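Long-range contacts in MUTM (fpg) protein (Thermus thermophilus, PDB 1EE8), which belongs to the MutM (Fpg) family, joining a beta-rich N-terminal domain to a helix-two-turn-helix (H2TH) domain and a zinc finger: residues A[16-21]-A[44-49]; A[170-175]-A[259-264]; A[202-207]-A[225-230]; A[79-84]-A[96-101]; A[51-56]-A[113-118]. One frame throughout, in Å; residues are numbered along the deposited sequence.

Contact 1 of 5, residues A[16-21]-A[44-49]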
# COMPACT_ATOMS: atom_id res chain seq x y z
N LEU A 16 11.56 -7.85 20.99
CA LEU A 16 10.46 -6.94 21.31
C LEU A 16 9.35 -6.86 20.27
O LEU A 16 8.23 -6.47 20.60
CB LEU A 16 11.02 -5.52 21.52
CG LEU A 16 12.10 -5.32 22.58
CD1 LEU A 16 12.60 -3.87 22.53
CD2 LEU A 16 11.55 -5.66 23.95
N VAL A 17 9.63 -7.23 19.03
CA VAL A 17 8.63 -7.13 17.98
C VAL A 17 8.23 -8.42 17.29
O VAL A 17 7.18 -8.48 16.66
CB VAL A 17 9.10 -6.15 16.89
CG1 VAL A 17 9.57 -4.86 17.53
CG2 VAL A 17 10.21 -6.78 16.07
N LEU A 18 9.06 -9.45 17.39
CA LEU A 18 8.77 -10.72 16.75
C LEU A 18 7.36 -11.21 17.06
O LEU A 18 6.96 -11.29 18.22
CB LEU A 18 9.80 -11.77 17.19
CG LEU A 18 10.78 -12.31 16.14
CD1 LEU A 18 10.07 -13.32 15.27
CD2 LEU A 18 11.35 -11.18 15.30
N GLY A 19 6.60 -11.52 16.01
CA GLY A 19 5.25 -12.02 16.20
C GLY A 19 4.18 -10.99 16.52
O GLY A 19 3.00 -11.32 16.62
N GLN A 20 4.59 -9.74 16.68
CA GLN A 20 3.66 -8.65 16.99
C GLN A 20 3.00 -8.09 15.73
O GLN A 20 3.60 -8.06 14.65
CB GLN A 20 4.41 -7.51 17.69
CG GLN A 20 4.93 -7.85 19.07
CD GLN A 20 4.02 -7.36 20.17
OE1 GLN A 20 3.86 -6.15 20.38
NE2 GLN A 20 3.40 -8.29 20.88
N THR A 21 1.76 -7.64 15.88
CA THR A 21 1.05 -7.06 14.76
C THR A 21 1.44 -5.59 14.57
O THR A 21 1.31 -4.78 15.49
CB THR A 21 -0.48 -7.13 14.96
OG1 THR A 21 -0.91 -8.50 14.95
CG2 THR A 21 -1.19 -6.37 13.84
N ILE A 44 4.74 -9.03 12.36
CA ILE A 44 6.16 -8.97 12.07
C ILE A 44 6.72 -10.37 12.27
O ILE A 44 6.73 -10.89 13.38
CB ILE A 44 6.86 -7.99 13.03
CG1 ILE A 44 6.29 -6.58 12.83
CG2 ILE A 44 8.37 -8.01 12.78
CD1 ILE A 44 6.88 -5.53 13.73
N LEU A 45 7.19 -10.97 11.18
CA LEU A 45 7.74 -12.32 11.21
C LEU A 45 9.25 -12.37 11.45
O LEU A 45 9.77 -13.36 11.94
CB LEU A 45 7.40 -13.04 9.91
CG LEU A 45 5.91 -13.05 9.59
CD1 LEU A 45 5.66 -13.85 8.32
CD2 LEU A 45 5.13 -13.63 10.76
N GLU A 46 9.94 -11.30 11.08
CA GLU A 46 11.38 -11.23 11.26
C GLU A 46 11.91 -9.83 11.03
O GLU A 46 11.23 -8.99 10.43
CB GLU A 46 12.10 -12.17 10.29
CG GLU A 46 12.52 -13.50 10.89
CD GLU A 46 13.70 -13.39 11.85
OE1 GLU A 46 14.09 -12.25 12.22
OE2 GLU A 46 14.23 -14.45 12.24
N VAL A 47 13.12 -9.59 11.53
CA VAL A 47 13.79 -8.31 11.36
C VAL A 47 15.17 -8.68 10.83
O VAL A 47 16.02 -9.16 11.57
CB VAL A 47 13.94 -7.54 12.69
CG1 VAL A 47 14.61 -6.18 12.44
CG2 VAL A 47 12.58 -7.33 13.34
N ASP A 48 15.37 -8.51 9.52
CA ASP A 48 16.64 -8.85 8.91
C ASP A 48 17.48 -7.60 8.66
O ASP A 48 17.01 -6.47 8.79
CB ASP A 48 16.42 -9.56 7.57
CG ASP A 48 15.62 -10.84 7.71
OD1 ASP A 48 15.89 -11.62 8.65
OD2 ASP A 48 14.73 -11.08 6.87
N ARG A 49 18.74 -7.83 8.33
CA ARG A 49 19.67 -6.75 8.03
C ARG A 49 20.48 -7.15 6.82
O ARG A 49 21.01 -8.26 6.74
CB ARG A 49 20.63 -6.49 9.19
CG ARG A 49 21.67 -5.40 8.86
CD ARG A 49 22.79 -5.34 9.89
NE ARG A 49 23.57 -6.58 9.93
CZ ARG A 49 24.34 -7.01 8.94
NH1 ARG A 49 25.00 -8.16 9.07
NH2 ARG A 49 24.47 -6.30 7.84

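Contact 2 of 5, residues A[170-175]-A[259-264]. With ZN (zinc ion), chain C.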
# COMPACT_ATOMS: atom_id res chain seq x y z
N ARG A 170 43.91 -1.11 12.13
CA ARG A 170 44.24 -2.39 12.71
C ARG A 170 45.16 -3.17 11.78
O ARG A 170 46.08 -3.84 12.24
CB ARG A 170 42.97 -3.19 13.02
CG ARG A 170 43.28 -4.43 13.83
CD ARG A 170 42.06 -5.06 14.44
NE ARG A 170 41.41 -4.19 15.41
CZ ARG A 170 40.45 -4.59 16.24
NH1 ARG A 170 39.90 -3.75 17.09
NH2 ARG A 170 40.06 -5.86 16.20
N ALA A 171 44.93 -3.06 10.48
CA ALA A 171 45.73 -3.75 9.47
C ALA A 171 46.99 -2.98 9.10
O ALA A 171 47.79 -3.44 8.28
CB ALA A 171 44.88 -4.01 8.22
N ARG A 172 47.16 -1.80 9.68
CA ARG A 172 48.31 -0.95 9.42
C ARG A 172 48.51 -0.67 7.93
O ARG A 172 49.60 -0.84 7.38
CB ARG A 172 49.58 -1.58 10.00
CG ARG A 172 49.51 -1.82 11.52
CD ARG A 172 49.42 -0.52 12.29
NE ARG A 172 49.70 -0.70 13.71
CZ ARG A 172 48.84 -1.18 14.60
NH1 ARG A 172 47.61 -1.54 14.24
NH2 ARG A 172 49.22 -1.33 15.87
N LEU A 173 47.44 -0.22 7.28
CA LEU A 173 47.48 0.09 5.85
C LEU A 173 47.02 1.51 5.57
O LEU A 173 46.14 2.04 6.25
CB LEU A 173 46.61 -0.90 5.07
CG LEU A 173 47.06 -2.36 5.08
CD1 LEU A 173 46.02 -3.23 4.37
CD2 LEU A 173 48.42 -2.47 4.40
N SER A 174 47.62 2.13 4.56
CA SER A 174 47.24 3.48 4.20
C SER A 174 45.86 3.51 3.56
O SER A 174 45.56 2.74 2.66
CB SER A 174 48.24 4.07 3.21
OG SER A 174 47.75 5.30 2.72
N PRO A 175 45.00 4.42 4.04
CA PRO A 175 43.64 4.54 3.49
C PRO A 175 43.69 5.14 2.09
O PRO A 175 42.80 4.93 1.27
CB PRO A 175 42.96 5.50 4.47
CG PRO A 175 43.79 5.40 5.72
CD PRO A 175 45.17 5.32 5.19
N PRO A 259 49.80 8.44 10.38
CA PRO A 259 50.73 8.47 9.24
C PRO A 259 51.87 7.46 9.39
O PRO A 259 52.15 6.69 8.47
CB PRO A 259 51.23 9.92 9.26
CG PRO A 259 50.04 10.67 9.82
CD PRO A 259 49.63 9.78 10.96
N THR A 260 52.51 7.46 10.55
CA THR A 260 53.61 6.53 10.77
C THR A 260 53.20 5.07 10.73
O THR A 260 53.72 4.30 9.93
CB THR A 260 54.33 6.79 12.10
OG1 THR A 260 54.83 8.13 12.12
CG2 THR A 260 55.50 5.83 12.27
N CYS A 261 52.25 4.69 11.58
CA CYS A 261 51.80 3.30 11.63
C CYS A 261 51.10 2.78 10.38
O CYS A 261 51.04 1.57 10.16
CB CYS A 261 50.88 3.10 12.83
SG CYS A 261 51.74 3.20 14.41
N GLN A 262 50.56 3.68 9.56
CA GLN A 262 49.85 3.25 8.36
C GLN A 262 50.52 3.59 7.03
O GLN A 262 49.84 3.79 6.02
CB GLN A 262 48.41 3.77 8.41
CG GLN A 262 47.60 3.10 9.52
CD GLN A 262 46.20 3.67 9.67
OE1 GLN A 262 45.99 4.64 10.41
NE2 GLN A 262 45.24 3.07 8.98
N GLY A 263 51.85 3.63 7.03
CA GLY A 263 52.60 3.89 5.82
C GLY A 263 52.37 5.20 5.09
O GLY A 263 52.38 5.24 3.86
N GLU A 264 52.19 6.28 5.84
CA GLU A 264 51.99 7.60 5.26
C GLU A 264 52.96 8.57 5.91
O GLU A 264 54.13 8.24 6.12
CB GLU A 264 50.54 8.07 5.47
CG GLU A 264 49.50 7.35 4.61
CD GLU A 264 49.73 7.54 3.11
OE1 GLU A 264 50.59 6.83 2.55
OE2 GLU A 264 49.06 8.40 2.50
ZN ZN C . 50.98 5.17 15.28

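Contact 3 of 5, residues A[202-207]-A[225-230]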
# COMPACT_ATOMS: atom_id res chain seq x y z
N VAL A 202 30.06 -5.27 16.98
CA VAL A 202 28.76 -5.88 17.23
C VAL A 202 28.68 -6.33 18.69
O VAL A 202 27.69 -6.08 19.37
CB VAL A 202 28.53 -7.09 16.31
CG1 VAL A 202 27.29 -7.86 16.74
CG2 VAL A 202 28.39 -6.63 14.86
N GLU A 203 29.74 -6.98 19.16
CA GLU A 203 29.78 -7.47 20.54
C GLU A 203 29.54 -6.33 21.54
O GLU A 203 28.80 -6.51 22.51
CB GLU A 203 31.15 -8.11 20.82
CG GLU A 203 31.25 -8.83 22.16
CD GLU A 203 32.68 -9.24 22.48
OE1 GLU A 203 33.34 -9.86 21.62
OE2 GLU A 203 33.15 -8.95 23.61
N LEU A 204 30.15 -5.17 21.29
CA LEU A 204 30.00 -4.02 22.17
C LEU A 204 28.80 -3.12 21.87
O LEU A 204 28.68 -2.03 22.43
CB LEU A 204 31.29 -3.18 22.15
CG LEU A 204 32.44 -3.66 23.05
CD1 LEU A 204 32.81 -5.09 22.72
CD2 LEU A 204 33.63 -2.74 22.89
N GLY A 205 27.92 -3.58 20.98
CA GLY A 205 26.73 -2.81 20.66
C GLY A 205 26.87 -1.54 19.83
O GLY A 205 26.09 -0.60 20.01
N GLY A 206 27.83 -1.51 18.91
CA GLY A 206 28.00 -0.34 18.08
C GLY A 206 28.78 0.79 18.73
O GLY A 206 29.19 0.69 19.89
N SER A 207 28.98 1.87 17.97
CA SER A 207 29.75 3.01 18.45
C SER A 207 28.96 4.29 18.67
O SER A 207 28.29 4.79 17.76
CB SER A 207 30.90 3.32 17.48
OG SER A 207 31.80 2.23 17.39
N GLN A 225 33.27 2.57 21.00
CA GLN A 225 34.05 3.80 20.87
C GLN A 225 35.27 3.81 21.78
O GLN A 225 36.21 4.56 21.55
CB GLN A 225 33.17 5.03 21.14
CG GLN A 225 32.58 5.13 22.55
CD GLN A 225 31.29 4.35 22.71
OE1 GLN A 225 30.87 3.62 21.82
NE2 GLN A 225 30.64 4.50 23.87
N THR A 226 35.26 2.96 22.81
CA THR A 226 36.38 2.87 23.74
C THR A 226 37.52 2.09 23.09
O THR A 226 38.67 2.17 23.52
CB THR A 226 35.99 2.17 25.06
OG1 THR A 226 35.64 0.80 24.80
CG2 THR A 226 34.79 2.87 25.70
N ARG A 227 37.19 1.34 22.04
CA ARG A 227 38.18 0.55 21.31
C ARG A 227 38.70 1.31 20.09
O ARG A 227 39.60 0.84 19.40
CB ARG A 227 37.57 -0.78 20.84
CG ARG A 227 37.03 -1.70 21.94
CD ARG A 227 38.15 -2.29 22.79
NE ARG A 227 37.71 -3.48 23.51
CZ ARG A 227 37.38 -4.64 22.94
NH1 ARG A 227 37.44 -4.76 21.62
NH2 ARG A 227 36.98 -5.66 23.68
N HIS A 228 38.12 2.48 19.82
CA HIS A 228 38.55 3.28 18.67
C HIS A 228 40.01 3.68 18.79
O HIS A 228 40.44 4.22 19.81
CB HIS A 228 37.70 4.53 18.52
CG HIS A 228 36.30 4.26 18.05
ND1 HIS A 228 35.40 5.26 17.77
CD2 HIS A 228 35.64 3.09 17.85
CE1 HIS A 228 34.25 4.72 17.40
NE2 HIS A 228 34.37 3.41 17.44
N ALA A 229 40.77 3.43 17.72
CA ALA A 229 42.18 3.77 17.69
C ALA A 229 42.43 5.10 17.00
O ALA A 229 43.26 5.88 17.44
CB ALA A 229 42.96 2.66 16.98
N VAL A 230 41.69 5.35 15.92
CA VAL A 230 41.89 6.58 15.17
C VAL A 230 40.62 7.37 14.85
O VAL A 230 40.67 8.60 14.75
CB VAL A 230 42.63 6.29 13.84
CG1 VAL A 230 44.00 5.66 14.13
CG2 VAL A 230 41.79 5.37 12.96

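Contact 4 of 5, residues A[79-84]-A[96-101]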
# COMPACT_ATOMS: atom_id res chain seq x y z
N THR A 79 11.07 11.04 20.81
CA THR A 79 12.07 12.08 20.95
C THR A 79 11.58 13.35 20.25
O THR A 79 10.63 13.31 19.47
CB THR A 79 13.40 11.68 20.28
OG1 THR A 79 13.24 11.68 18.86
CG2 THR A 79 13.84 10.30 20.73
N PRO A 80 12.23 14.49 20.51
CA PRO A 80 11.78 15.72 19.85
C PRO A 80 11.88 15.63 18.33
O PRO A 80 11.21 16.36 17.60
CB PRO A 80 12.72 16.78 20.42
CG PRO A 80 12.95 16.29 21.82
CD PRO A 80 13.17 14.79 21.60
N HIS A 81 12.73 14.72 17.84
CA HIS A 81 12.90 14.56 16.40
C HIS A 81 12.36 13.25 15.83
O HIS A 81 12.88 12.72 14.85
CB HIS A 81 14.37 14.73 16.01
CG HIS A 81 14.89 16.11 16.24
ND1 HIS A 81 15.62 16.46 17.35
CD2 HIS A 81 14.73 17.25 15.52
CE1 HIS A 81 15.88 17.76 17.32
NE2 HIS A 81 15.35 18.26 16.21
N THR A 82 11.30 12.74 16.45
CA THR A 82 10.68 11.51 15.95
C THR A 82 9.89 11.89 14.70
O THR A 82 9.11 12.84 14.72
CB THR A 82 9.76 10.90 17.02
OG1 THR A 82 10.57 10.41 18.11
CG2 THR A 82 8.95 9.74 16.43
N ARG A 83 10.12 11.15 13.62
CA ARG A 83 9.47 11.41 12.34
C ARG A 83 8.39 10.39 12.01
O ARG A 83 7.54 10.63 11.16
CB ARG A 83 10.51 11.38 11.21
CG ARG A 83 11.76 12.21 11.48
CD ARG A 83 11.45 13.69 11.58
NE ARG A 83 12.68 14.46 11.77
CZ ARG A 83 12.73 15.79 11.83
NH1 ARG A 83 11.63 16.50 11.72
NH2 ARG A 83 13.90 16.39 12.00
N ALA A 84 8.44 9.24 12.65
CA ALA A 84 7.43 8.23 12.38
C ALA A 84 7.33 7.28 13.57
O ALA A 84 8.22 7.24 14.40
CB ALA A 84 7.78 7.45 11.13
N HIS A 96 13.52 8.06 15.27
CA HIS A 96 14.20 9.29 15.63
C HIS A 96 15.15 9.64 14.48
O HIS A 96 15.94 8.80 14.06
CB HIS A 96 15.01 9.04 16.91
CG HIS A 96 15.95 10.15 17.27
ND1 HIS A 96 15.52 11.39 17.68
CD2 HIS A 96 17.30 10.20 17.27
CE1 HIS A 96 16.56 12.16 17.93
NE2 HIS A 96 17.66 11.46 17.69
N ASP A 97 15.06 10.86 13.96
CA ASP A 97 15.95 11.22 12.86
C ASP A 97 16.15 12.73 12.73
O ASP A 97 15.49 13.39 11.93
CB ASP A 97 15.43 10.65 11.54
CG ASP A 97 16.44 10.79 10.40
OD1 ASP A 97 16.06 10.55 9.24
OD2 ASP A 97 17.62 11.11 10.68
N PRO A 98 17.07 13.29 13.52
CA PRO A 98 17.39 14.72 13.52
C PRO A 98 17.67 15.31 12.13
O PRO A 98 17.04 16.28 11.73
CB PRO A 98 18.62 14.80 14.41
CG PRO A 98 18.36 13.71 15.41
CD PRO A 98 17.87 12.58 14.53
N ARG A 99 18.60 14.72 11.39
CA ARG A 99 18.97 15.25 10.07
C ARG A 99 18.09 14.85 8.89
O ARG A 99 18.30 15.34 7.78
CB ARG A 99 20.44 14.95 9.77
CG ARG A 99 21.39 15.61 10.76
CD ARG A 99 22.80 15.74 10.21
NE ARG A 99 22.82 16.55 9.00
CZ ARG A 99 23.93 16.88 8.34
NH1 ARG A 99 23.84 17.63 7.24
NH2 ARG A 99 25.11 16.48 8.77
N ARG A 100 17.12 13.97 9.13
CA ARG A 100 16.16 13.53 8.12
C ARG A 100 16.71 12.81 6.90
O ARG A 100 16.14 12.92 5.81
CB ARG A 100 15.31 14.72 7.66
CG ARG A 100 14.76 15.57 8.80
CD ARG A 100 13.77 16.61 8.31
NE ARG A 100 12.46 16.03 8.02
CZ ARG A 100 11.42 16.74 7.59
NH1 ARG A 100 11.53 18.05 7.40
NH2 ARG A 100 10.25 16.14 7.36
N PHE A 101 17.80 12.07 7.06
CA PHE A 101 18.36 11.32 5.94
C PHE A 101 17.73 9.94 5.86
O PHE A 101 17.73 9.30 4.81
CB PHE A 101 19.88 11.20 6.10
CG PHE A 101 20.62 12.45 5.71
CD1 PHE A 101 20.69 12.83 4.38
CD2 PHE A 101 21.23 13.23 6.68
CE1 PHE A 101 21.38 13.99 4.01
CE2 PHE A 101 21.92 14.39 6.32
CZ PHE A 101 21.99 14.77 4.99

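Contact 5 of 5, residues A[51-56]-A[113-118]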
# COMPACT_ATOMS: atom_id res chain seq x y z
N GLY A 51 23.46 -5.26 4.73
CA GLY A 51 24.30 -4.07 4.72
C GLY A 51 23.87 -3.19 5.88
O GLY A 51 23.85 -3.62 7.04
N LYS A 52 23.51 -1.95 5.56
CA LYS A 52 23.07 -0.99 6.57
C LYS A 52 21.56 -0.89 6.62
O LYS A 52 21.02 -0.03 7.31
CB LYS A 52 23.64 0.39 6.26
CG LYS A 52 25.15 0.46 6.29
CD LYS A 52 25.64 1.83 5.86
CE LYS A 52 27.15 1.85 5.76
NZ LYS A 52 27.62 3.09 5.09
N PHE A 53 20.87 -1.75 5.87
CA PHE A 53 19.42 -1.71 5.85
C PHE A 53 18.80 -2.63 6.88
O PHE A 53 19.31 -3.72 7.16
CB PHE A 53 18.86 -2.12 4.49
CG PHE A 53 19.21 -1.18 3.37
CD1 PHE A 53 20.32 -1.42 2.58
CD2 PHE A 53 18.40 -0.08 3.09
CE1 PHE A 53 20.62 -0.58 1.51
CE2 PHE A 53 18.69 0.76 2.03
CZ PHE A 53 19.80 0.51 1.24
N LEU A 54 17.68 -2.19 7.42
CA LEU A 54 16.94 -2.97 8.39
C LEU A 54 15.68 -3.36 7.63
O LEU A 54 15.05 -2.52 6.99
CB LEU A 54 16.60 -2.09 9.59
CG LEU A 54 16.35 -2.73 10.95
CD1 LEU A 54 17.53 -3.61 11.34
CD2 LEU A 54 16.13 -1.62 11.97
N LEU A 55 15.32 -4.64 7.65
CA LEU A 55 14.13 -5.09 6.95
C LEU A 55 13.17 -5.84 7.86
O LEU A 55 13.53 -6.85 8.47
CB LEU A 55 14.50 -6.01 5.77
CG LEU A 55 15.35 -5.49 4.61
CD1 LEU A 55 16.82 -5.43 5.02
CD2 LEU A 55 15.18 -6.42 3.42
N PHE A 56 11.94 -5.33 7.98
CA PHE A 56 10.92 -5.98 8.78
C PHE A 56 10.14 -6.87 7.82
O PHE A 56 9.52 -6.38 6.87
CB PHE A 56 9.98 -4.94 9.39
CG PHE A 56 10.62 -4.09 10.46
CD1 PHE A 56 10.53 -4.46 11.80
CD2 PHE A 56 11.32 -2.94 10.12
CE1 PHE A 56 11.14 -3.69 12.79
CE2 PHE A 56 11.93 -2.17 11.11
CZ PHE A 56 11.84 -2.54 12.44
N ARG A 113 13.25 -2.47 -6.62
CA ARG A 113 13.40 -1.56 -7.75
C ARG A 113 13.59 -0.12 -7.29
O ARG A 113 14.18 0.70 -8.00
CB ARG A 113 12.17 -1.63 -8.66
CG ARG A 113 12.08 -2.89 -9.51
CD ARG A 113 10.79 -2.90 -10.32
NE ARG A 113 9.61 -2.92 -9.46
CZ ARG A 113 8.37 -2.76 -9.89
NH1 ARG A 113 7.36 -2.79 -9.03
NH2 ARG A 113 8.12 -2.55 -11.18
N GLU A 114 13.09 0.19 -6.10
CA GLU A 114 13.21 1.54 -5.54
C GLU A 114 14.44 1.64 -4.65
O GLU A 114 14.87 2.74 -4.31
CB GLU A 114 11.96 1.89 -4.74
CG GLU A 114 10.73 2.16 -5.60
CD GLU A 114 9.45 2.21 -4.79
OE1 GLU A 114 8.44 2.72 -5.32
OE2 GLU A 114 9.45 1.72 -3.64
N ILE A 115 15.00 0.49 -4.28
CA ILE A 115 16.17 0.43 -3.41
C ILE A 115 17.21 -0.48 -4.09
O ILE A 115 17.58 -1.52 -3.55
CB ILE A 115 15.79 -0.17 -2.05
CG1 ILE A 115 14.36 0.26 -1.68
CG2 ILE A 115 16.75 0.32 -0.97
CD1 ILE A 115 13.74 -0.56 -0.57
N PRO A 116 17.68 -0.09 -5.28
CA PRO A 116 18.67 -0.89 -6.02
C PRO A 116 19.96 -1.23 -5.28
O PRO A 116 20.54 -2.29 -5.51
CB PRO A 116 18.90 -0.06 -7.29
CG PRO A 116 18.59 1.33 -6.85
CD PRO A 116 17.36 1.15 -6.00
N LEU A 117 20.42 -0.34 -4.40
CA LEU A 117 21.65 -0.62 -3.65
C LEU A 117 21.49 -1.95 -2.94
O LEU A 117 22.43 -2.74 -2.84
CB LEU A 117 21.90 0.48 -2.61
CG LEU A 117 23.05 0.20 -1.63
CD1 LEU A 117 24.35 0.02 -2.40
CD2 LEU A 117 23.19 1.35 -0.63
N LEU A 118 20.28 -2.19 -2.46
CA LEU A 118 19.96 -3.41 -1.74
C LEU A 118 20.12 -4.65 -2.63
O LEU A 118 20.29 -5.77 -2.13
CB LEU A 118 18.52 -3.31 -1.22
CG LEU A 118 18.06 -4.23 -0.11
CD1 LEU A 118 19.08 -4.28 1.01
CD2 LEU A 118 16.71 -3.73 0.40

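Contact 1 of 5, residues A[16-21]-A[44-49]
V17 and I44 meet through their first torsions: CG1 of each lies anti to its own carbonyl carbon (chi1 -49° in V17, -61° in I44), which leaves CG2 of V17 wedged between backbone N and carbonyl carbon and places I44 CD1 3.9 Å from V17 CB, the side chains crossing obliquely. The same V17 CG2 methyl reaches further along the strand to V47 CG2 at 3.7 Å, the two valines crossing at about a right angle. On the more exposed side, L18 CD1 sits 3.3 Å from L45 O. The backbone ties the two segments together at I44, whose N-H and C=O are both bonded to the turn. G19 N donates to I44 O at 2.7 Å, almost in line with the carbonyl, and I44 N donates to Q20 O at 2.7 Å. Both partners sit in a type II beta turn closed by Q20 N to V17 O at 2.9 Å, with G19 at the position where positive phi is expected. Across from A57 in strand 53-58, L45 and E46 form a classic beta bulge. E46 OE1 turns back to accept V47 N through its anti lone pair, while OE2 pairs with R14. The contact is thus a worked case of a helix-to-strand turn, leading from helix 3-17 into the N-terminal beta sheet and pinned to a bulged strand.

Contact 2 of 5, residues A[170-175]-A[259-264]
Q262 reaches L173 through its amide: NE2 donates to the backbone oxygen L173 O at 3.1 Å, a weak bond because the N-H...O angle is only 134°. Beside it, the C261 carbonyl is met by the aliphatic part of R172, whose CD comes to 3.4 Å from C261 O and 3.9 Å from C261 CB. At the other end, S174 packs against the backbone of Q262, with CB 3.2 Å from Q262 O. The S174 hydroxyl lies close beside the E264 carboxylate (OG to CD 3.0 Å) without a hydrogen bond to either carboxylate oxygen; it accepts instead from F176 N.

The second shell explains how these groups are set. The bend of R172 at chi2 folds its chain back, so that NH1 bonds to F169 O and the guanidinium makes a cation-pi contact with the F169 ring. R172 itself, with positive phi, stands in a Schellman motif at the end of helix 161-170. The other end of the Q262 amide is held as well, OE1 accepting from C258 N and so coupling the side chain to a zinc ligand. A type I turn from T260 to G263 shapes the second segment, and E264 N returns to P259 O at 2.7 Å.

C261 SG binds the zinc ion at 2.3 Å, in company with C238, C241 and C258. This is the Cys4 zinc finger of the Fpg family, here resting its last cysteine turn on the loop that follows an H2TH-domain helix.

Contact 3 of 5, residues A[202-207]-A[225-230]
L204 lays its CD2 methyl over one face of the R227 guanidinium, 4.1 Å above the plane and over its centre. The same methyl touches R227 CG at 3.7 Å, and the two side chains cross at about a right angle. The bend of the arginine at chi2 folds the guanidinium back over this methyl, while its NH1 forms a salt bridge with E200 of helix 184-203. A second negative group, E203, is near but not in contact.

Deeper in, S207 meets H228. The hydroxyl comes in at the edge of the imidazole, near the ring plane, with S207 OG 2.8 Å from H228 NE2 in a hydrogen bond. One face of that ring is backed by its own segment, Q225 CA lying 3.4 Å above the plane and over the centre, and the F224 ring meets the histidine at a steep angle. The Q225 side chain, bent at chi2, brings OE1 to S207 CA at 3.6 Å, where it accepts from T208 N; NE2 donates to G222 O.

G205, with positive phi, is the C-prime residue of the Schellman motif ending helix 184-203, and beyond it the chain comes to residues 225-228.

S207 OG also bonds to Y163 OH, which makes the hydroxyl a link between an imidazole and a phenol. Either S207 or H228 could donate in their bond, and the proton order among the three groups is therefore probably set jointly; on the outer side the L204 methyl lies over a guanidinium whose charge is probably balanced by E200.

Contact 4 of 5, residues A[79-84]-A[96-101]
T82 and H96 face each other as an antiparallel non-hydrogen-bonded pair, their CA atoms 4.2 Å apart. One residue on, the chains are joined by D97 N to H81 O at 3.0 Å, with the donor standing above the carbonyl plane. A type I turn from T79 to T82 brings T79 back to the pair, and there its hydroxyl bonds to the histidine: T79 OG1 lies 2.6 Å from H96 ND1, at the ring edge. P98 CD, from the histidine's own segment, rests on one face of that imidazole, and H81 CB approaches it obliquely.

R83 carries the other half of the contact. Bent at chi2 (-64°), it doubles over the D97-P98 backbone, where NE donates to D97 O at 3.0 Å and NH2 adds a weak bond to P98 O. D97 O is gripped from opposite faces, since R100 N reaches it from the other side. The R83 guanidinium also stacks flat on that of R100, centres 4.5 Å apart and planes at 15°. The charges are alike, so the carbonyls along the R83 edge probably help to make this tolerable; R100 has a further weak, long ion pair with D29. The D97 carboxylate turns away to G102 N and T71 OG1.

In the sheet, strand 82-88 runs between strands 21-26 and 92-96, and H96 bonds onward to G73 in edge strand 73-75, before the chain loops towards strand 103-108.

Contact 5 of 5, residues A[51-56]-A[113-118]
F53 can be followed outward from CB, which lies 4.1 Å from the CD1 methyl of L118. Its CG, set anti to the carbonyl carbon, turns the ring towards the second segment and stays near that methyl. The closest approach is one atom further, F53 CD1 to L118 CD1 at 3.5 Å, with the methyl oblique to the ring. CE1 then passes to the next leucine, meeting L117 CD2 at 3.9 Å; this methyl stands at the ring edge, near its plane. On the other flank CE2 touches I115 CG2 at 3.6 Å. The tip, CZ, lies between the two, 3.8 Å from I115 CG2 and 4.0 Å from L117 CD2. Three aliphatic residues thus line the ring from base to tip, and no hydrogen bond crosses the contact. The bond L118 N to I115 O, 3.0 Å, draws the second segment into a turn that presents I115, L117 and L118 together. L55, two residues along the strand, adds a looser touch from its CD2 to L118 CD2.

V65 of the adjacent strand 62-67 meets F53, L55 and I115, while R50 of strand 42-50 and Y112 touch both L55 and L118. The residues that alternate with these, L54 and F56, pack instead on helix 3-17. Strand 53-58 is therefore covered on one side by that helix and on the other by the turn leading into the short helix 117-120.

How the contacts relate
Contact 5 is the buried one, made wholly of apolar side chains, whereas contact 4 lies at the surface and relies on hydrogen bonds and stacked arginines. Contacts 1, 2 and 3 are partly buried and mix the two chemistries. Contacts 1, 4 and 5 reach the same sheet; contacts 1 and 5 touch directly, D48 N lying 2.7 Å from L55 O as a probable hydrogen bond between neighbouring strands. Contacts 2 and 3 belong to the other half of the chain; in each, the first segment holds a Schellman motif at a helix end, and their nearest atoms are about 4 Å apart. Only contact 2 includes the metal, its centre about 42 Å from that of contact 1.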